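Local atomic coordinates of oxysterol-binding protein homolog 3 (Saccharomyces cerevisiae, PDB entry 4IC4), a protein that carries lipids in a hydrophobic pocket between membranes in phosphoinositide-coupled directional transport, and takes part in maintaining intracellular sterol distribution. Residues Asn121-Ala125 with Leu345-Gln349; Leu323-Ile327 with Trp341-Leu345; Ile140-Val144 with Pro361-Glu365. All coordinates share one frame; numbering follows the deposited sequence.

Interaction 1. Residues Asn121-Ala125 with Leu345-Gln349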
# COMPACT_ATOMS: atom_id res chain seq x y z
N ASN A 121 2.53 -11.83 4.37
CA ASN A 121 3.51 -11.76 3.30
C ASN A 121 2.90 -12.51 2.11
O ASN A 121 2.51 -13.67 2.22
CB ASN A 121 4.81 -12.45 3.70
CG ASN A 121 5.54 -11.73 4.80
OD1 ASN A 121 5.83 -10.54 4.69
ND2 ASN A 121 5.84 -12.44 5.88
N PRO A 122 2.81 -11.85 0.95
CA PRO A 122 2.23 -12.55 -0.20
C PRO A 122 3.17 -13.67 -0.65
O PRO A 122 4.35 -13.68 -0.33
CB PRO A 122 2.13 -11.46 -1.26
CG PRO A 122 2.07 -10.19 -0.47
CD PRO A 122 3.06 -10.43 0.63
N LEU A 123 2.62 -14.62 -1.39
CA LEU A 123 3.42 -15.71 -1.92
C LEU A 123 3.96 -15.23 -3.26
O LEU A 123 3.39 -14.34 -3.88
CB LEU A 123 2.54 -16.94 -2.16
CG LEU A 123 1.82 -17.49 -0.92
CD1 LEU A 123 0.87 -18.60 -1.34
CD2 LEU A 123 2.85 -17.99 0.09
N LEU A 124 5.08 -15.79 -3.69
CA LEU A 124 5.61 -15.42 -4.99
C LEU A 124 4.51 -15.77 -6.00
O LEU A 124 3.92 -16.85 -5.95
CB LEU A 124 6.88 -16.21 -5.30
CG LEU A 124 7.49 -16.01 -6.69
CD1 LEU A 124 7.90 -14.56 -6.89
CD2 LEU A 124 8.70 -16.92 -6.81
N ALA A 125 4.22 -14.84 -6.91
CA ALA A 125 3.21 -15.01 -7.95
C ALA A 125 1.79 -14.76 -7.47
O ALA A 125 0.84 -14.90 -8.23
CB ALA A 125 3.33 -16.40 -8.59
N LEU A 345 0.78 -22.86 3.50
CA LEU A 345 1.13 -22.09 2.31
C LEU A 345 2.63 -21.83 2.24
O LEU A 345 3.23 -21.91 1.17
CB LEU A 345 0.37 -20.77 2.29
CG LEU A 345 -0.96 -20.73 1.53
CD1 LEU A 345 -1.95 -21.71 2.13
CD2 LEU A 345 -1.51 -19.30 1.56
N GLU A 346 3.24 -21.51 3.38
CA GLU A 346 4.67 -21.24 3.42
C GLU A 346 5.45 -22.50 3.07
O GLU A 346 6.44 -22.45 2.33
CB GLU A 346 5.08 -20.74 4.81
CG GLU A 346 5.55 -19.30 4.84
CD GLU A 346 4.50 -18.32 4.37
OE1 GLU A 346 3.41 -18.27 4.99
OE2 GLU A 346 4.75 -17.59 3.39
N GLN A 347 4.99 -23.63 3.59
CA GLN A 347 5.64 -24.91 3.36
C GLN A 347 5.55 -25.32 1.89
O GLN A 347 6.52 -25.80 1.31
CB GLN A 347 4.99 -25.97 4.26
CG GLN A 347 5.86 -27.16 4.59
CD GLN A 347 6.13 -28.04 3.39
OE1 GLN A 347 5.20 -28.57 2.78
NE2 GLN A 347 7.40 -28.22 3.06
N LEU A 348 4.38 -25.13 1.27
CA LEU A 348 4.22 -25.49 -0.13
C LEU A 348 5.16 -24.66 -1.00
O LEU A 348 5.75 -25.16 -1.95
CB LEU A 348 2.77 -25.28 -0.58
CG LEU A 348 1.73 -26.21 0.03
CD1 LEU A 348 0.36 -25.84 -0.51
CD2 LEU A 348 2.06 -27.67 -0.29
N GLN A 349 5.27 -23.38 -0.68
CA GLN A 349 6.15 -22.50 -1.44
C GLN A 349 7.61 -22.90 -1.28
O GLN A 349 8.37 -22.88 -2.25
CB GLN A 349 5.94 -21.06 -0.99
CG GLN A 349 6.91 -20.08 -1.62
CD GLN A 349 6.50 -18.66 -1.37
OE1 GLN A 349 5.92 -18.02 -2.24
NE2 GLN A 349 6.77 -18.17 -0.17
O HOH W 1 2.25 -15.45 4.31
O HOH W 2 5.79 -15.63 1.09
O HOH W 3 4.77 -19.09 -4.59

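Interaction 2. Residues Leu323-Ile327 with Trp341-Leu345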
# COMPACT_ATOMS: atom_id res chain seq x y z
N LEU A 323 -8.41 -15.03 -2.34
CA LEU A 323 -8.62 -16.47 -2.32
C LEU A 323 -7.72 -17.20 -1.32
O LEU A 323 -7.79 -18.43 -1.20
CB LEU A 323 -8.43 -17.04 -3.73
CG LEU A 323 -9.36 -16.42 -4.79
CD1 LEU A 323 -9.11 -17.07 -6.15
CD2 LEU A 323 -10.81 -16.59 -4.36
N ARG A 324 -6.88 -16.46 -0.60
CA ARG A 324 -6.00 -17.09 0.38
C ARG A 324 -6.80 -17.59 1.58
O ARG A 324 -7.53 -16.83 2.22
CB ARG A 324 -4.91 -16.12 0.84
CG ARG A 324 -3.76 -16.07 -0.14
CD ARG A 324 -2.56 -15.33 0.38
NE ARG A 324 -2.03 -15.87 1.63
CZ ARG A 324 -0.81 -15.59 2.08
NH1 ARG A 324 -0.01 -14.80 1.37
NH2 ARG A 324 -0.38 -16.07 3.24
N PRO A 325 -6.66 -18.88 1.90
CA PRO A 325 -7.39 -19.47 3.02
C PRO A 325 -6.97 -19.03 4.41
O PRO A 325 -7.81 -18.96 5.32
CB PRO A 325 -7.19 -20.97 2.81
CG PRO A 325 -5.84 -21.04 2.18
CD PRO A 325 -5.88 -19.89 1.18
N ASP A 326 -5.69 -18.73 4.59
CA ASP A 326 -5.24 -18.29 5.90
C ASP A 326 -5.75 -16.89 6.21
O ASP A 326 -6.24 -16.63 7.31
CB ASP A 326 -3.71 -18.37 6.01
CG ASP A 326 -2.98 -17.68 4.86
OD1 ASP A 326 -3.59 -17.32 3.83
OD2 ASP A 326 -1.74 -17.52 4.99
N ILE A 327 -5.68 -16.00 5.22
CA ILE A 327 -6.17 -14.65 5.43
C ILE A 327 -7.68 -14.67 5.67
O ILE A 327 -8.19 -13.97 6.55
CB ILE A 327 -5.88 -13.75 4.20
CG1 ILE A 327 -4.36 -13.67 3.96
CG2 ILE A 327 -6.48 -12.35 4.43
CD1 ILE A 327 -3.95 -12.70 2.85
N TRP A 341 -3.13 -22.97 8.10
CA TRP A 341 -3.06 -22.62 6.69
C TRP A 341 -1.83 -21.76 6.37
O TRP A 341 -1.21 -21.95 5.33
CB TRP A 341 -4.33 -21.89 6.25
CG TRP A 341 -5.42 -22.80 5.79
CD1 TRP A 341 -6.65 -22.98 6.37
CD2 TRP A 341 -5.40 -23.64 4.63
NE1 TRP A 341 -7.40 -23.87 5.64
CE2 TRP A 341 -6.66 -24.29 4.56
CE3 TRP A 341 -4.45 -23.89 3.64
CZ2 TRP A 341 -6.98 -25.19 3.54
CZ3 TRP A 341 -4.77 -24.79 2.62
CH2 TRP A 341 -6.03 -25.42 2.58
N LYS A 342 -1.51 -20.82 7.26
CA LYS A 342 -0.34 -19.97 7.03
C LYS A 342 0.90 -20.85 6.89
O LYS A 342 1.67 -20.71 5.94
CB LYS A 342 -0.17 -18.98 8.19
CG LYS A 342 0.98 -18.00 7.99
CD LYS A 342 1.01 -16.94 9.08
CE LYS A 342 2.19 -16.00 8.89
NZ LYS A 342 2.25 -14.96 9.95
N LEU A 343 1.07 -21.77 7.83
CA LEU A 343 2.21 -22.68 7.80
C LEU A 343 2.19 -23.54 6.54
O LEU A 343 3.23 -23.78 5.93
CB LEU A 343 2.20 -23.58 9.04
CG LEU A 343 2.36 -22.85 10.37
CD1 LEU A 343 2.19 -23.83 11.52
CD2 LEU A 343 3.74 -22.19 10.43
N LYS A 344 1.01 -23.99 6.14
CA LYS A 344 0.87 -24.82 4.95
C LYS A 344 1.27 -24.08 3.68
O LYS A 344 2.02 -24.62 2.86
CB LYS A 344 -0.57 -25.32 4.83
CG LYS A 344 -0.88 -26.06 3.52
CD LYS A 344 0.04 -27.26 3.31
CE LYS A 344 -0.22 -28.36 4.33
NZ LYS A 344 0.64 -29.54 4.08
N LEU A 345 0.78 -22.86 3.50
CA LEU A 345 1.13 -22.09 2.31
C LEU A 345 2.63 -21.83 2.24
O LEU A 345 3.23 -21.91 1.17
CB LEU A 345 0.37 -20.77 2.29
CG LEU A 345 -0.96 -20.73 1.53
CD1 LEU A 345 -1.95 -21.71 2.13
CD2 LEU A 345 -1.51 -19.30 1.56

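Interaction 3. Residues Ile140-Val144 with Pro361-Glu365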
# COMPACT_ATOMS: atom_id res chain seq x y z
N ILE A 140 -3.81 -3.70 -10.83
CA ILE A 140 -3.38 -5.08 -10.78
C ILE A 140 -1.99 -5.08 -10.14
O ILE A 140 -1.19 -4.17 -10.37
CB ILE A 140 -3.32 -5.75 -12.18
CG1 ILE A 140 -2.85 -7.21 -12.03
CG2 ILE A 140 -2.37 -5.00 -13.10
CD1 ILE A 140 -3.74 -8.06 -11.15
N SER A 141 -1.73 -6.07 -9.29
CA SER A 141 -0.45 -6.17 -8.62
C SER A 141 -0.03 -7.63 -8.53
O SER A 141 -0.88 -8.54 -8.57
CB SER A 141 -0.52 -5.56 -7.22
OG SER A 141 -1.45 -6.23 -6.38
N GLU A 142 1.26 -7.86 -8.40
CA GLU A 142 1.80 -9.22 -8.33
C GLU A 142 3.12 -9.23 -7.58
O GLU A 142 3.91 -8.28 -7.68
CB GLU A 142 2.00 -9.75 -9.76
CG GLU A 142 2.55 -11.16 -9.87
CD GLU A 142 2.50 -11.72 -11.29
OE1 GLU A 142 2.63 -10.94 -12.26
OE2 GLU A 142 2.33 -12.95 -11.44
N LYS A 143 3.36 -10.27 -6.79
CA LYS A 143 4.64 -10.37 -6.11
C LYS A 143 5.54 -11.00 -7.17
O LYS A 143 5.33 -12.16 -7.56
CB LYS A 143 4.57 -11.28 -4.88
CG LYS A 143 5.90 -11.38 -4.17
CD LYS A 143 5.79 -12.18 -2.89
CE LYS A 143 7.14 -12.26 -2.18
NZ LYS A 143 7.03 -13.00 -0.89
N VAL A 144 6.53 -10.25 -7.64
CA VAL A 144 7.41 -10.73 -8.71
C VAL A 144 8.75 -11.33 -8.28
O VAL A 144 9.45 -11.94 -9.10
CB VAL A 144 7.67 -9.60 -9.74
CG1 VAL A 144 6.34 -9.15 -10.35
CG2 VAL A 144 8.36 -8.42 -9.07
N PRO A 361 6.32 -15.11 -12.23
CA PRO A 361 5.26 -14.10 -12.29
C PRO A 361 4.72 -14.07 -13.72
O PRO A 361 5.45 -14.37 -14.67
CB PRO A 361 5.99 -12.81 -11.89
CG PRO A 361 7.42 -13.09 -12.24
CD PRO A 361 7.60 -14.52 -11.82
N LYS A 362 3.46 -13.70 -13.87
CA LYS A 362 2.82 -13.73 -15.19
C LYS A 362 2.42 -12.41 -15.84
O LYS A 362 2.34 -12.34 -17.07
CB LYS A 362 1.56 -14.59 -15.12
CG LYS A 362 1.73 -15.96 -14.49
CD LYS A 362 2.55 -16.88 -15.37
CE LYS A 362 2.42 -18.33 -14.94
NZ LYS A 362 2.91 -18.59 -13.55
N TYR A 363 2.18 -11.38 -15.05
CA TYR A 363 1.66 -10.13 -15.60
C TYR A 363 2.60 -8.94 -15.68
O TYR A 363 2.23 -7.88 -16.19
CB TYR A 363 0.40 -9.77 -14.81
CG TYR A 363 -0.48 -10.99 -14.65
CD1 TYR A 363 -1.02 -11.63 -15.76
CD2 TYR A 363 -0.67 -11.58 -13.39
CE1 TYR A 363 -1.71 -12.83 -15.64
CE2 TYR A 363 -1.38 -12.78 -13.26
CZ TYR A 363 -1.89 -13.40 -14.39
OH TYR A 363 -2.56 -14.59 -14.28
N PHE A 364 3.82 -9.12 -15.19
CA PHE A 364 4.83 -8.07 -15.21
C PHE A 364 6.13 -8.67 -15.71
O PHE A 364 6.40 -9.85 -15.50
CB PHE A 364 5.04 -7.51 -13.80
CG PHE A 364 3.86 -6.77 -13.26
CD1 PHE A 364 3.77 -5.39 -13.41
CD2 PHE A 364 2.83 -7.44 -12.61
CE1 PHE A 364 2.66 -4.70 -12.93
CE2 PHE A 364 1.72 -6.76 -12.13
CZ PHE A 364 1.64 -5.38 -12.29
N GLU A 365 6.93 -7.84 -16.38
CA GLU A 365 8.22 -8.27 -16.90
C GLU A 365 9.29 -7.33 -16.37
O GLU A 365 9.05 -6.14 -16.19
CB GLU A 365 8.21 -8.26 -18.43
CG GLU A 365 7.98 -6.90 -19.05
CD GLU A 365 7.91 -6.96 -20.56
OE1 GLU A 365 7.80 -5.89 -21.20
OE2 GLU A 365 7.98 -8.08 -21.12

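Interaction 1. Residues Asn121-Ala125 with Leu345-Gln349
Gln349 OE1 is gripped from two sources: the backbone amide Leu124 N, which donates to it at 2.8 Å, and a bridging water, water 3, which also donates to Leu124 O. The Leu124 hydrogen bond lies in the carbonyl plane of the glutamine and is nearly straight, with an N-H...O angle of 160°. An extended side chain makes this possible, since CG of Gln349 stands anti to the backbone N (chi1 174°) and the chain runs on from the helix to the loop at full length. The other end of the same amide is used as well. Gln349 NE2 donates to water 2 at 3.0 Å, and that water in turn donates to Pro122 O and to Glu346 OE2, so one solvent molecule ties the loop carbonyl to two helix side chains. Water 1 lies between Asn121 O and Glu346 OE1, within hydrogen-bonding reach of each, though it has too few protons to serve every acceptor near it. Beside these polar links Leu123 supplies the apolar part: its CD1 meets Leu345 CD2 at 3.8 Å, the two side chains crossing at about a right angle. Trp397 also packs on Leu123. Glu346 and Gln349 belong to the phosphatidylinositol 4-phosphate site, where Gln349 touches His146; the loop 121-125 thus backs helix 335-354, consistent with a second-shell place beside the phosphoinositide site of the OSBP-related domain.

Interaction 2. Residues Leu323-Ile327 with Trp341-Leu345
Pro325 lies over one face of the Trp341 indole, the two side chains crossing at about a right angle. Its CB sits 3.7 Å from the centroid of the five-membered ring and only 12° off the ring normal, a CH-pi contact, while CG reaches Trp341 CE3 at 3.5 Å on the six-membered side. Next to it, Asp326 turns CB against Trp341 CB at 3.6 Å, and its OD2 comes within 3.5 Å of Lys342 CA. That carboxylate meets the edge of the Arg324 guanidinium, in its plane, as a salt bridge gripped side-on: Arg324 NH2 meets Asp326 OD2 at 2.6 Å and Arg324 NE meets Asp326 OD1 at 3.1 Å, both oxygens using their syn lone pairs. With CG set between the backbone N and the carbonyl carbon (chi1 51°), Asp326 also brings OD1 to the amide of Ile327, which reaches it from above the carboxylate plane. Leu345 uses its two methyls separately: CD2 approaches Arg324 NE obliquely at 3.5 Å, and CD1 meets Pro325 CG at 3.9 Å. Through NH1, Arg324 has a second anionic partner, Glu126, and Lys342 NZ bonds to Met61 O. Two consecutive helices, joined by a short connection, thus pack where the first begins: Arg324 holds the N-cap position of helix 325-331, helix 335-354 lies across from it, Phe120 of strand 118-120 touches Arg324 and Asp326, and Trp397 packs on Arg324, Pro325 and Leu345.

Interaction 3. Residues Ile140-Val144 with Pro361-Glu365
Glu142 reaches across with CG anti to the backbone N (chi1 180°) and an extended chain beyond, which carries its carboxylate from the strand to the two consecutive amides of Lys362 and Tyr363. Phe364, with CG anti to its carbonyl carbon (chi1 -67°), runs its ring along strand 137-145 toward Ile140. The carboxylate shares out its oxygens: Glu142 OE1 takes Tyr363 N at 2.9 Å through its syn lone pair, and Glu142 OE2 takes Lys362 N at 2.8 Å, the donor lying on the syn side but 25° out of the carboxylate plane. Two bonds of this kind fix the rotation of the group and hold the loop before strand 364-368 against the antiparallel strands of the OSBP-related domain's beta barrel. The Phe364 ring is met at its edge, near its plane, by Glu142 OE1, 3.5 Å from CD2, and by Ile140 O, 3.6 Å from CZ. Apolar contact continues through Val144, whose CG1 touches both Pro361 CB and Phe364 CB at 4.0 Å. With an alanine here in place of Glu142 the carboxylate is gone, which is likely to leave the amides of Lys362 and Tyr363 without these acceptors and to open a gap beside Pro361. Strand 137-145 is bonded to strand 150-157, while Trp372 of strand 371-374 packs on Val144, Pro361 and Phe364, and Tyr381 of helix 381-386 meets Tyr363 edge-to-face.

Overall arrangement
Interactions 1 and 3 are buried, whereas interaction 2 is only partly so. Interactions 1 and 2 share Leu345 and helix 335-354, which is held by a loop in one and by the start of a neighbouring helix in the other; Arg324 NH1 joins them directly at Asn121 O. Interaction 3 instead fixes the chain leading into strand 364-368, beyond that helix, onto strand 137-145, and meets interaction 1 through Lys143. Chemistry follows place: waters and a glutamine amide serve the phosphoinositide-site helix, a proline on an indole face joins two consecutive helices beside a salt bridge internal to one side, and a buried carboxylate binds backbone amides at the strand.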